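Local coordinates for titin (Homo sapiens, PDB 5JDE), which probably contributes to the elastic scaffold of the muscle sarcomere through chains of immunoglobulin-like domains such as the three in this fragment, at residues E190-I195 / I236-F241. Sequence-based numbering, arbitrary orientation.
Sequences EEKDTI and IRNVHF
Ile-195 and Ile-236 form an antiparallel hydrogen-bonded pair, each N bound to the other's O at 3.0 Å, and beyond it two more backbone bonds tie Lys-192 and Asp-193 to Val-239. Lys-192 N reaches Val-239 O at 2.7 Å and Val-239 N reaches Asp-193 O at 2.9 Å, both nearly straight and in the carbonyl plane. The type II turn from Glu-190 to Asp-193 places Lys-192 N and Asp-193 O for these bonds; it is closed by Asp-193 N on Glu-190 O and braced by Asp-193 OD2, which takes Glu-190 N from above the carboxylate plane at 2.7 Å. The side chains of Ile-195 and Ile-236 lie side by side on one face of the sheet. Ile-195 CG1 sits between its own N and carbonyl carbon (chi1 65°), which lays CG1 against Ile-236 CB at 3.7 Å and CD1 against CG1 and CD1 of Ile-236. Val-239 crosses Ile-195 at about a right angle, its CG2 4.1 Å from Ile-195 CG1 and its CB 3.3 Å from Asp-193 O, while Ile-187 and Ala-189 of strand 187-189 also touch Ile-195. At the exposed margin, Thr-194 OG1 rests over Arg-237 CA at 3.5 Å, and Asn-238, with CG anti to the backbone N (chi1 -160°), runs alongside Lys-192, OD1 lying against CA and CG of Lys-192; both approaches are van der Waals contacts. The Val-239 bonds join the loop entering strand 195-201 to that leaving strand 231-236, at one end of the third immunoglobulin I-set domain of this fragment, where Glu-191 also bonds to Val-263 through the backbone. All four hydrogen bonds between the segments are thus main chain to main chain, whereas buried aliphatic branches of Ile-195, Ile-236 and Val-239 supply the apolar packing, with Lys-192, Thr-194, Arg-237 and Asn-238 exposed.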
loop_
_atom_site.group_PDB
_atom_site.type_symbol
_atom_site.label_atom_id
_atom_site.label_comp_id
_atom_site.label_asym_id
_atom_site.label_seq_id
_atom_site.Cartn_x
_atom_site.Cartn_y
_atom_site.Cartn_z
ATOM N N GLU A 190 -34.785 -30.430 -28.122
ATOM C CA GLU A 190 -36.024 -30.255 -28.881
ATOM C C GLU A 190 -36.621 -28.878 -28.581
ATOM O O GLU A 190 -36.410 -28.333 -27.508
ATOM C CB GLU A 190 -37.032 -31.358 -28.534
ATOM C CG GLU A 190 -36.586 -32.766 -28.895
ATOM C CD GLU A 190 -36.343 -32.944 -30.381
ATOM O OE1 GLU A 190 -37.124 -32.384 -31.178
ATOM O OE2 GLU A 190 -35.378 -33.650 -30.752
ATOM N N GLU A 191 -37.366 -28.319 -29.525
ATOM C CA GLU A 191 -38.066 -27.060 -29.292
ATOM C C GLU A 191 -38.931 -27.112 -28.023
ATOM O O GLU A 191 -39.576 -28.130 -27.748
ATOM C CB GLU A 191 -38.926 -26.701 -30.507
ATOM C CG GLU A 191 -39.802 -25.476 -30.309
ATOM C CD GLU A 191 -40.404 -24.971 -31.606
ATOM O OE1 GLU A 191 -39.683 -24.949 -32.625
ATOM O OE2 GLU A 191 -41.594 -24.588 -31.606
ATOM N N LYS A 192 -38.895 -26.010 -27.265
ATOM C CA LYS A 192 -39.597 -25.804 -25.983
ATOM C C LYS A 192 -38.854 -26.417 -24.792
ATOM O O LYS A 192 -39.262 -26.222 -23.640
ATOM C CB LYS A 192 -41.041 -26.343 -26.016
ATOM C CG LYS A 192 -41.964 -25.638 -26.998
ATOM C CD LYS A 192 -43.408 -25.606 -26.482
ATOM C CE LYS A 192 -44.385 -25.100 -27.531
ATOM N NZ LYS A 192 -44.818 -26.178 -28.461
ATOM N N ASP A 193 -37.779 -27.153 -25.061
ATOM C CA ASP A 193 -36.949 -27.696 -23.991
ATOM C C ASP A 193 -36.338 -26.574 -23.161
ATOM O O ASP A 193 -36.210 -25.444 -23.623
ATOM C CB ASP A 193 -35.817 -28.577 -24.539
ATOM C CG ASP A 193 -36.262 -30.005 -24.839
ATOM O OD1 ASP A 193 -37.352 -30.412 -24.373
ATOM O OD2 ASP A 193 -35.507 -30.729 -25.531
ATOM N N THR A 194 -35.983 -26.901 -21.927
ATOM C CA THR A 194 -35.141 -26.044 -21.111
ATOM C C THR A 194 -33.821 -26.761 -20.979
ATOM O O THR A 194 -33.785 -27.952 -20.668
ATOM C CB THR A 194 -35.757 -25.760 -19.742
ATOM O OG1 THR A 194 -36.964 -25.005 -19.923
ATOM C CG2 THR A 194 -34.783 -24.958 -18.865
ATOM N N ILE A 195 -32.738 -26.042 -21.254
ATOM C CA ILE A 195 -31.426 -26.651 -21.342
ATOM C C ILE A 195 -30.518 -26.028 -20.301
ATOM O O ILE A 195 -30.826 -24.971 -19.760
ATOM C CB ILE A 195 -30.809 -26.470 -22.746
ATOM C CG1 ILE A 195 -30.539 -24.982 -23.025
ATOM C CG2 ILE A 195 -31.728 -27.052 -23.798
ATOM C CD1 ILE A 195 -29.093 -24.528 -22.789
ATOM N N ILE A 236 -31.284 -22.037 -20.301
ATOM C CA ILE A 236 -32.066 -21.386 -21.347
ATOM C C ILE A 236 -33.430 -22.051 -21.463
ATOM O O ILE A 236 -33.518 -23.235 -21.793
ATOM C CB ILE A 236 -31.340 -21.435 -22.706
ATOM C CG1 ILE A 236 -29.903 -20.913 -22.553
ATOM C CG2 ILE A 236 -32.124 -20.650 -23.764
ATOM C CD1 ILE A 236 -29.086 -20.925 -23.833
ATOM N N ARG A 237 -34.488 -21.296 -21.177
ATOM C CA ARG A 237 -35.833 -21.862 -21.104
ATOM C C ARG A 237 -36.593 -21.727 -22.416
ATOM O O ARG A 237 -36.305 -20.840 -23.216
ATOM C CB ARG A 237 -36.640 -21.189 -19.989
ATOM C CG ARG A 237 -35.869 -20.900 -18.712
ATOM C CD ARG A 237 -36.694 -21.283 -17.489
ATOM N NE ARG A 237 -36.367 -20.482 -16.310
ATOM C CZ ARG A 237 -37.220 -19.659 -15.707
ATOM N NH1 ARG A 237 -38.458 -19.529 -16.169
ATOM N NH2 ARG A 237 -36.840 -18.969 -14.638
ATOM N N ASN A 238 -37.584 -22.595 -22.610
ATOM C CA ASN A 238 -38.506 -22.506 -23.745
ATOM C C ASN A 238 -37.750 -22.299 -25.057
ATOM O O ASN A 238 -38.022 -21.377 -25.822
ATOM C CB ASN A 238 -39.514 -21.377 -23.513
ATOM C CG ASN A 238 -40.758 -21.526 -24.359
ATOM O OD1 ASN A 238 -41.118 -22.631 -24.769
ATOM N ND2 ASN A 238 -41.427 -20.411 -24.625
ATOM N N VAL A 239 -36.772 -23.161 -25.279
ATOM C CA VAL A 239 -35.853 -23.053 -26.396
ATOM C C VAL A 239 -36.558 -23.079 -27.757
ATOM O O VAL A 239 -37.462 -23.879 -27.984
ATOM C CB VAL A 239 -34.801 -24.189 -26.299
ATOM C CG1 VAL A 239 -34.215 -24.510 -27.638
ATOM C CG2 VAL A 239 -33.711 -23.815 -25.287
ATOM N N HIS A 240 -36.160 -22.173 -28.647
ATOM C CA HIS A 240 -36.633 -22.201 -30.032
ATOM C C HIS A 240 -35.442 -22.077 -30.987
ATOM O O HIS A 240 -34.286 -22.071 -30.549
ATOM C CB HIS A 240 -37.662 -21.089 -30.292
ATOM C CG HIS A 240 -37.141 -19.703 -30.053
ATOM N ND1 HIS A 240 -36.360 -19.033 -30.969
ATOM C CD2 HIS A 240 -37.302 -18.858 -29.008
ATOM C CE1 HIS A 240 -36.055 -17.838 -30.496
ATOM N NE2 HIS A 240 -36.614 -17.707 -29.308
ATOM N N PHE A 241 -35.722 -21.952 -32.280
ATOM C CA PHE A 241 -34.677 -21.956 -33.299
ATOM C C PHE A 241 -33.649 -20.811 -33.166
ATOM O O PHE A 241 -32.468 -20.988 -33.486
ATOM C CB PHE A 241 -35.316 -21.905 -34.687
ATOM C CG PHE A 241 -34.413 -21.342 -35.738
ATOM C CD1 PHE A 241 -33.369 -22.098 -36.249
ATOM C CD2 PHE A 241 -34.594 -20.047 -36.201
ATOM C CE1 PHE A 241 -32.529 -21.577 -37.210
ATOM C CE2 PHE A 241 -33.760 -19.521 -37.161
ATOM C CZ PHE A 241 -32.726 -20.284 -37.666
#